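Local coordinates for carbon dioxide concentrating mechanism protein (Thermosynechococcus elongatus, PDB 4N8F) that probably forms the pentameric vertices of the carboxysome shell, the polyhedral compartment in which RuBisCO is sequestered, at residues Gly8-Thr13 / Phe24-Tyr29; Val42-Val47 / Lys72-Ala77. One frame throughout, in Å; residues are numbered along the deposited sequence.

Interaction 1 (Gly8-Thr13 / Phe24-Tyr29); sequences GTVTST and FLVLQY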
ATOM      1  N   GLY C   8      10.674 -17.578  11.255  1.00 35.10           N
ATOM      2  CA  GLY C   8      11.653 -18.322  10.472  1.00 36.59           C
ATOM      3  C   GLY C   8      12.608 -17.407   9.757  1.00 34.68           C
ATOM      4  O   GLY C   8      12.769 -16.313  10.159  1.00 34.29           O
ATOM      5  N   THR C   9      13.264 -17.885   8.722  1.00 36.10           N
ATOM      6  CA  THR C   9      14.205 -17.089   7.988  1.00 37.89           C
ATOM      7  C   THR C   9      14.219 -17.509   6.516  1.00 37.32           C
ATOM      8  O   THR C   9      13.858 -18.654   6.180  1.00 36.55           O
ATOM      9  CB  THR C   9      15.651 -17.330   8.457  1.00 38.99           C
ATOM     10  OG1 THR C   9      15.994 -18.658   8.120  1.00 44.35           O
ATOM     11  CG2 THR C   9      15.788 -17.199   9.917  1.00 39.74           C
ATOM     12  N   VAL C  10      14.661 -16.583   5.659  1.00 36.79           N
ATOM     13  CA  VAL C  10      14.932 -16.861   4.220  1.00 38.68           C
ATOM     14  C   VAL C  10      16.405 -16.581   3.911  1.00 39.38           C
ATOM     15  O   VAL C  10      17.011 -15.563   4.358  1.00 37.78           O
ATOM     16  CB  VAL C  10      14.050 -15.943   3.338  1.00 39.55           C
ATOM     17  CG1 VAL C  10      14.383 -16.072   1.844  1.00 39.90           C
ATOM     18  CG2 VAL C  10      12.565 -16.183   3.616  1.00 39.55           C
ATOM     19  N   THR C  11      17.004 -17.467   3.138  1.00 40.35           N
ATOM     20  CA  THR C  11      18.391 -17.232   2.687  1.00 41.96           C
ATOM     21  C   THR C  11      18.428 -17.163   1.161  1.00 42.35           C
ATOM     22  O   THR C  11      17.608 -17.824   0.470  1.00 40.88           O
ATOM     23  CB  THR C  11      19.332 -18.353   3.168  1.00 44.73           C
ATOM     24  OG1 THR C  11      19.018 -19.525   2.430  1.00 46.32           O
ATOM     25  CG2 THR C  11      19.149 -18.624   4.669  1.00 45.13           C
ATOM     26  N   SER C  12      19.349 -16.343   0.639  1.00 40.21           N
ATOM     27  CA  SER C  12      19.492 -16.139  -0.801  1.00 40.40           C
ATOM     28  C   SER C  12      20.939 -15.854  -1.105  1.00 44.61           C
ATOM     29  O   SER C  12      21.533 -15.032  -0.451  1.00 44.91           O
ATOM     30  CB  SER C  12      18.686 -14.933  -1.234  1.00 38.48           C
ATOM     31  OG  SER C  12      18.971 -14.572  -2.561  1.00 38.45           O
ATOM     32  N   THR C  13      21.512 -16.493  -2.114  1.00 48.38           N
ATOM     33  CA  THR C  13      22.864 -16.101  -2.547  1.00 51.17           C
ATOM     34  C   THR C  13      22.860 -15.296  -3.858  1.00 52.53           C
ATOM     35  O   THR C  13      23.825 -14.609  -4.128  1.00 62.40           O
ATOM     36  CB  THR C  13      23.798 -17.321  -2.649  1.00 53.58           C
ATOM     37  OG1 THR C  13      23.181 -18.299  -3.465  1.00 54.39           O
ATOM     38  CG2 THR C  13      24.048 -17.937  -1.267  1.00 51.93           C
ATOM     39  N   PHE C  24      17.087 -11.742   6.429  1.00 33.11           N
ATOM     40  CA  PHE C  24      15.656 -11.875   6.120  1.00 33.55           C
ATOM     41  C   PHE C  24      14.878 -12.798   7.082  1.00 33.69           C
ATOM     42  O   PHE C  24      15.024 -14.029   7.077  1.00 34.47           O
ATOM     43  CB  PHE C  24      15.443 -12.399   4.702  1.00 35.40           C
ATOM     44  CG  PHE C  24      16.106 -11.573   3.632  1.00 37.25           C
ATOM     45  CD1 PHE C  24      15.637 -10.358   3.317  1.00 37.55           C
ATOM     46  CD2 PHE C  24      17.212 -12.043   2.952  1.00 43.45           C
ATOM     47  CE1 PHE C  24      16.220  -9.608   2.325  1.00 40.80           C
ATOM     48  CE2 PHE C  24      17.811 -11.293   1.958  1.00 43.25           C
ATOM     49  CZ  PHE C  24      17.299 -10.082   1.634  1.00 39.31           C
ATOM     50  N   LEU C  25      13.980 -12.206   7.862  1.00 31.00           N
ATOM     51  CA  LEU C  25      13.196 -13.021   8.763  1.00 30.88           C
ATOM     52  C   LEU C  25      11.886 -13.280   8.109  1.00 30.93           C
ATOM     53  O   LEU C  25      11.393 -12.429   7.406  1.00 31.20           O
ATOM     54  CB  LEU C  25      13.008 -12.296  10.100  1.00 30.70           C
ATOM     55  CG  LEU C  25      14.227 -12.119  11.005  1.00 31.32           C
ATOM     56  CD1 LEU C  25      13.788 -11.377  12.257  1.00 32.84           C
ATOM     57  CD2 LEU C  25      14.863 -13.441  11.386  1.00 33.85           C
ATOM     58  N   VAL C  26      11.313 -14.458   8.351  1.00 30.99           N
ATOM     59  CA  VAL C  26       9.902 -14.667   8.122  1.00 31.57           C
ATOM     60  C   VAL C  26       9.074 -14.282   9.362  1.00 30.43           C
ATOM     61  O   VAL C  26       9.381 -14.698  10.470  1.00 36.25           O
ATOM     62  CB  VAL C  26       9.626 -16.115   7.755  1.00 32.95           C
ATOM     63  CG1 VAL C  26       8.177 -16.287   7.346  1.00 34.27           C
ATOM     64  CG2 VAL C  26      10.579 -16.590   6.664  1.00 33.95           C
ATOM     65  N   LEU C  27       8.035 -13.485   9.171  1.00 30.00           N
ATOM     66  CA  LEU C  27       7.136 -12.989  10.223  1.00 29.52           C
ATOM     67  C   LEU C  27       5.704 -13.534   9.983  1.00 31.37           C
ATOM     68  O   LEU C  27       5.220 -13.550   8.853  1.00 29.87           O
ATOM     69  CB  LEU C  27       7.100 -11.476  10.182  1.00 28.28           C
ATOM     70  CG  LEU C  27       8.461 -10.750  10.229  1.00 28.99           C
ATOM     71  CD1 LEU C  27       8.347  -9.246  10.365  1.00 30.58           C
ATOM     72  CD2 LEU C  27       9.270 -11.228  11.426  1.00 29.33           C
ATOM     73  N   GLN C  28       5.067 -14.026  11.032  1.00 30.31           N
ATOM     74  CA  GLN C  28       3.681 -14.357  10.965  1.00 30.35           C
ATOM     75  C   GLN C  28       2.949 -13.221  11.684  1.00 29.78           C
ATOM     76  O   GLN C  28       3.252 -12.916  12.811  1.00 27.61           O
ATOM     77  CB  GLN C  28       3.395 -15.656  11.675  1.00 31.16           C
ATOM     78  CG  GLN C  28       1.899 -16.027  11.636  1.00 32.79           C
ATOM     79  CD  GLN C  28       1.637 -17.431  12.131  1.00 33.09           C
ATOM     80  OE1 GLN C  28       2.425 -17.985  12.893  1.00 32.87           O
ATOM     81  NE2 GLN C  28       0.519 -18.009  11.706  1.00 33.79           N
ATOM     82  N   TYR C  29       1.972 -12.636  11.015  1.00 29.42           N
ATOM     83  CA  TYR C  29       1.165 -11.600  11.621  1.00 29.88           C
ATOM     84  C   TYR C  29       0.332 -12.127  12.791  1.00 30.23           C
ATOM     85  O   TYR C  29      -0.143 -13.246  12.736  1.00 30.05           O
ATOM     86  CB  TYR C  29       0.272 -10.890  10.556  1.00 30.55           C
ATOM     87  CG  TYR C  29       1.066 -10.024   9.586  1.00 30.78           C
ATOM     88  CD1 TYR C  29       1.261 -10.417   8.281  1.00 30.86           C
ATOM     89  CD2 TYR C  29       1.644  -8.811  10.007  1.00 31.50           C
ATOM     90  CE1 TYR C  29       1.962  -9.641   7.403  1.00 31.44           C
ATOM     91  CE2 TYR C  29       2.328  -8.026   9.139  1.00 31.75           C
ATOM     92  CZ  TYR C  29       2.530  -8.444   7.847  1.00 32.40           C
ATOM     93  OH  TYR C  29       3.272  -7.673   6.975  1.00 33.98           O
TER
HETATM   94  O   HOH W   1      18.384 -14.263   6.023  1.00 35.02           O
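Gly8 and Val26 face each other as a hydrogen-bonded antiparallel pair, each backbone serving the other as donor and acceptor. The shorter of the two bonds runs from Val26 N to Gly8 O at 3.0 Å; the return bond, Gly8 N to Val26 O, is stretched to 3.3 Å. Further along, Val10 N gives Phe24 O a straighter bond of 2.9 Å (167° at the hydrogen), and the same oxygen also receives a CA-H...O contact from Thr9. The other half of this last pair does not close directly: a water accepts from Phe24 N and lies beside Val10 O, though that second leg is so short that its geometry is doubtful.

The two strands, 2-11 and 24-30, are the first neighbours in the closed 1-2-3-5-4 sheet of an OB-type barrel, as expected for the CcmL/EutN family. Their short segments make an angle of 141°, the marked twist of a strongly coiled sheet, and Gly8 to Thr11 also pair antiparallel with a strand of a second subunit, carrying the sheet across the pentamer interface.

Side-chain contacts lie on both faces. On the Val10 side, the CG2 branches of Val10 and Val26 meet at 3.7 Å, their side chains crossing at about a right angle. With Val26 CG1 turned opposite the backbone N (chi1 -173°), CG2 is the branch left on the N side, toward Val10. Phe24 CB rests 4.0 Å from Val10 CB. A polar contact adjoins it, the Phe24 ring turning its edge, nearly in plane, to Val10 O. On the other face, Thr9 CG2 reaches Leu25 CD2 at 4.1 Å.

Interaction 2 (Val42-Val47 / Lys72-Ala77); sequences VAADTV and KPIDAA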
ATOM      1  N   VAL C  42       8.137 -11.300   4.643  1.00 26.99           N
ATOM      2  CA  VAL C  42       9.572 -11.470   4.834  1.00 26.90           C
ATOM      3  C   VAL C  42      10.158 -10.095   5.013  1.00 26.37           C
ATOM      4  O   VAL C  42       9.841  -9.170   4.249  1.00 28.65           O
ATOM      5  CB  VAL C  42      10.230 -12.176   3.635  1.00 27.77           C
ATOM      6  CG1 VAL C  42      11.753 -12.259   3.822  1.00 28.33           C
ATOM      7  CG2 VAL C  42       9.611 -13.533   3.431  1.00 29.19           C
ATOM      8  N   ALA C  43      10.933  -9.916   6.074  1.00 26.68           N
ATOM      9  CA  ALA C  43      11.402  -8.609   6.432  1.00 26.04           C
ATOM     10  C   ALA C  43      12.860  -8.573   6.778  1.00 26.55           C
ATOM     11  O   ALA C  43      13.374  -9.475   7.397  1.00 27.92           O
ATOM     12  CB  ALA C  43      10.608  -8.103   7.603  1.00 26.39           C
ATOM     13  N   ALA C  44      13.490  -7.465   6.424  1.00 28.77           N
ATOM     14  CA  ALA C  44      14.856  -7.126   6.889  1.00 29.34           C
ATOM     15  C   ALA C  44      14.879  -6.883   8.359  1.00 31.32           C
ATOM     16  O   ALA C  44      13.886  -6.382   8.965  1.00 30.92           O
ATOM     17  CB  ALA C  44      15.412  -5.888   6.170  1.00 28.63           C
ATOM     18  N   ASP C  45      16.005  -7.203   8.973  1.00 31.72           N
ATOM     19  CA  ASP C  45      16.080  -6.985  10.405  1.00 34.13           C
ATOM     20  C   ASP C  45      17.458  -6.482  10.742  1.00 34.86           C
ATOM     21  O   ASP C  45      18.471  -7.181  10.559  1.00 34.56           O
ATOM     22  CB  ASP C  45      15.766  -8.271  11.140  1.00 35.72           C
ATOM     23  CG  ASP C  45      15.977  -8.146  12.676  1.00 39.93           C
ATOM     24  OD1 ASP C  45      15.851  -7.042  13.254  1.00 39.44           O
ATOM     25  OD2 ASP C  45      16.233  -9.180  13.307  1.00 38.28           O
ATOM     26  N   THR C  46      17.474  -5.252  11.215  1.00 35.47           N
ATOM     27  CA  THR C  46      18.689  -4.602  11.707  1.00 38.15           C
ATOM     28  C   THR C  46      18.610  -4.420  13.190  1.00 38.19           C
ATOM     29  O   THR C  46      19.488  -3.819  13.774  1.00 40.89           O
ATOM     30  CB  THR C  46      18.830  -3.230  11.033  1.00 40.44           C
ATOM     31  OG1 THR C  46      17.549  -2.538  11.068  1.00 40.70           O
ATOM     32  CG2 THR C  46      19.208  -3.442   9.576  1.00 40.92           C
ATOM     33  N   VAL C  47      17.572  -4.941  13.820  1.00 36.98           N
ATOM     34  CA  VAL C  47      17.437  -4.785  15.249  1.00 40.29           C
ATOM     35  C   VAL C  47      17.978  -5.991  16.001  1.00 39.54           C
ATOM     36  O   VAL C  47      18.542  -5.815  17.014  1.00 40.30           O
ATOM     37  CB  VAL C  47      15.984  -4.484  15.686  1.00 42.03           C
ATOM     38  CG1 VAL C  47      15.925  -4.253  17.190  1.00 42.53           C
ATOM     39  CG2 VAL C  47      15.471  -3.257  14.968  1.00 42.51           C
ATOM     40  N   LYS C  72      18.342   0.318  -0.324  1.00 31.39           N
ATOM     41  CA  LYS C  72      17.964  -1.068  -0.396  1.00 30.62           C
ATOM     42  C   LYS C  72      16.535  -1.202  -0.920  1.00 28.66           C
ATOM     43  O   LYS C  72      15.642  -0.482  -0.479  1.00 30.28           O
ATOM     44  CB  LYS C  72      18.140  -1.765   0.948  1.00 31.05           C
ATOM     45  CG  LYS C  72      19.561  -1.707   1.537  1.00 33.28           C
ATOM     46  CD  LYS C  72      19.579  -2.652   2.724  1.00 34.72           C
ATOM     47  CE  LYS C  72      20.874  -2.638   3.553  1.00 38.48           C
ATOM     48  NZ  LYS C  72      21.975  -1.793   3.059  1.00 39.90           N
ATOM     49  N   PRO C  73      16.308  -2.103  -1.871  1.00 26.79           N
ATOM     50  CA  PRO C  73      14.973  -2.349  -2.438  1.00 27.09           C
ATOM     51  C   PRO C  73      14.113  -3.236  -1.559  1.00 25.67           C
ATOM     52  O   PRO C  73      13.700  -4.325  -1.962  1.00 24.77           O
ATOM     53  CB  PRO C  73      15.276  -3.069  -3.768  1.00 27.46           C
ATOM     54  CG  PRO C  73      16.619  -3.688  -3.570  1.00 27.95           C
ATOM     55  CD  PRO C  73      17.361  -2.867  -2.562  1.00 27.97           C
ATOM     56  N   ILE C  74      13.883  -2.782  -0.340  1.00 25.34           N
ATOM     57  CA  ILE C  74      13.094  -3.521   0.660  1.00 26.07           C
ATOM     58  C   ILE C  74      11.862  -2.729   1.008  1.00 25.23           C
ATOM     59  O   ILE C  74      11.904  -1.473   1.047  1.00 26.93           O
ATOM     60  CB  ILE C  74      13.896  -3.844   1.932  1.00 26.79           C
ATOM     61  CG1 ILE C  74      14.588  -2.574   2.462  1.00 27.45           C
ATOM     62  CG2 ILE C  74      14.980  -4.859   1.644  1.00 28.02           C
ATOM     63  CD1 ILE C  74      15.043  -2.752   3.894  1.00 29.12           C
ATOM     64  N   ASP C  75      10.776  -3.462   1.259  1.00 25.52           N
ATOM     65  CA  ASP C  75       9.480  -2.910   1.542  1.00 24.71           C
ATOM     66  C   ASP C  75       8.909  -3.405   2.893  1.00 24.81           C
ATOM     67  O   ASP C  75       7.777  -3.226   3.197  1.00 25.79           O
ATOM     68  CB  ASP C  75       8.545  -3.217   0.389  1.00 24.35           C
ATOM     69  CG  ASP C  75       8.168  -4.650   0.277  1.00 25.27           C
ATOM     70  OD1 ASP C  75       8.767  -5.517   0.961  1.00 25.36           O
ATOM     71  OD2 ASP C  75       7.209  -4.925  -0.528  1.00 25.97           O
ATOM     72  N   ALA C  76       9.719  -4.074   3.688  1.00 25.94           N
ATOM     73  CA  ALA C  76       9.307  -4.533   5.026  1.00 24.87           C
ATOM     74  C   ALA C  76      10.543  -4.644   5.910  1.00 25.31           C
ATOM     75  O   ALA C  76      11.580  -5.219   5.490  1.00 25.30           O
ATOM     76  CB  ALA C  76       8.625  -5.849   4.939  1.00 24.54           C
ATOM     77  N   ALA C  77      10.452  -4.129   7.128  1.00 24.30           N
ATOM     78  CA  ALA C  77      11.573  -4.249   8.068  1.00 24.65           C
ATOM     79  C   ALA C  77      11.069  -4.414   9.474  1.00 25.67           C
ATOM     80  O   ALA C  77      10.086  -3.735   9.852  1.00 25.85           O
ATOM     81  CB  ALA C  77      12.463  -3.022   8.026  1.00 24.27           C
TER
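Ala44 and Ala77 form a parallel bridge, their CA atoms 4.5 Å apart, where strand 39-45 meets the start of strand 76-81. Ala44 spans the residues on either side of Ala77: its N donates to Ala76 O at 3.1 Å, and its backbone is also bonded to Val78. Two CA-H...O contacts fill in between, from Ala43 to Ala76 O and, more closely, from Ala77 CA to Ala44 O at 3.3 Å.

A parallel pairing of the third strand with the fifth, set among otherwise antiparallel neighbours, is what one expects of this family's OB barrel. Strand 54-59 comes between the two partners in sequence but lies beyond 76-81 in the sheet, where Ser58 bonds to Ala77.

Small side chains keep the packing close. Ala76 CB settles on Val42 O at 3.6 Å and touches Ala43 CB at 4.0 Å. From the turn ahead, Ile74 sends its longer branch forward alongside the strand, so that CD1 meets Ala44 CB at 3.9 Å. CG1 is tucked in above the backbone, flanked by N and C (chi1 50°), and the chain then extends to CD1. Pro73 centres an inverse gamma turn closed by a weak Ile74 N to Lys72 O bond; after strand 39-45, Asp45 OD1 accepts from Val47 N at 2.8 Å, an Asx turn in which the N-H approaches from above the carboxylate plane. The same carboxylate receives the backbone N-H groups of Gly48 and Ala49, while Asp75 OD1 accepts from the N of Met1 and OD2 from the backbone N of Arg59, both of a second subunit.

How the interactions relate
Interaction 1 closes before interaction 2 opens along the chain, and their centres lie about 10 Å apart in one continuous sheet. Strands 24-30 and 39-45 are neighbours there, and the four strands run in the order 2-11, 24-30, 39-45, 76-81, with antiparallel pairing at interaction 1 and parallel at interaction 2. The middle seam joins the two contacts: Leu25 N probably bonds to Ala43 O at 2.8 Å, and Leu27 CD1 packs on Ala43 CB at 3.7 Å. Both contacts also touch the second subunit, so this part of the barrel wall serves the fold of the single chain and the assembly of the pentamer together.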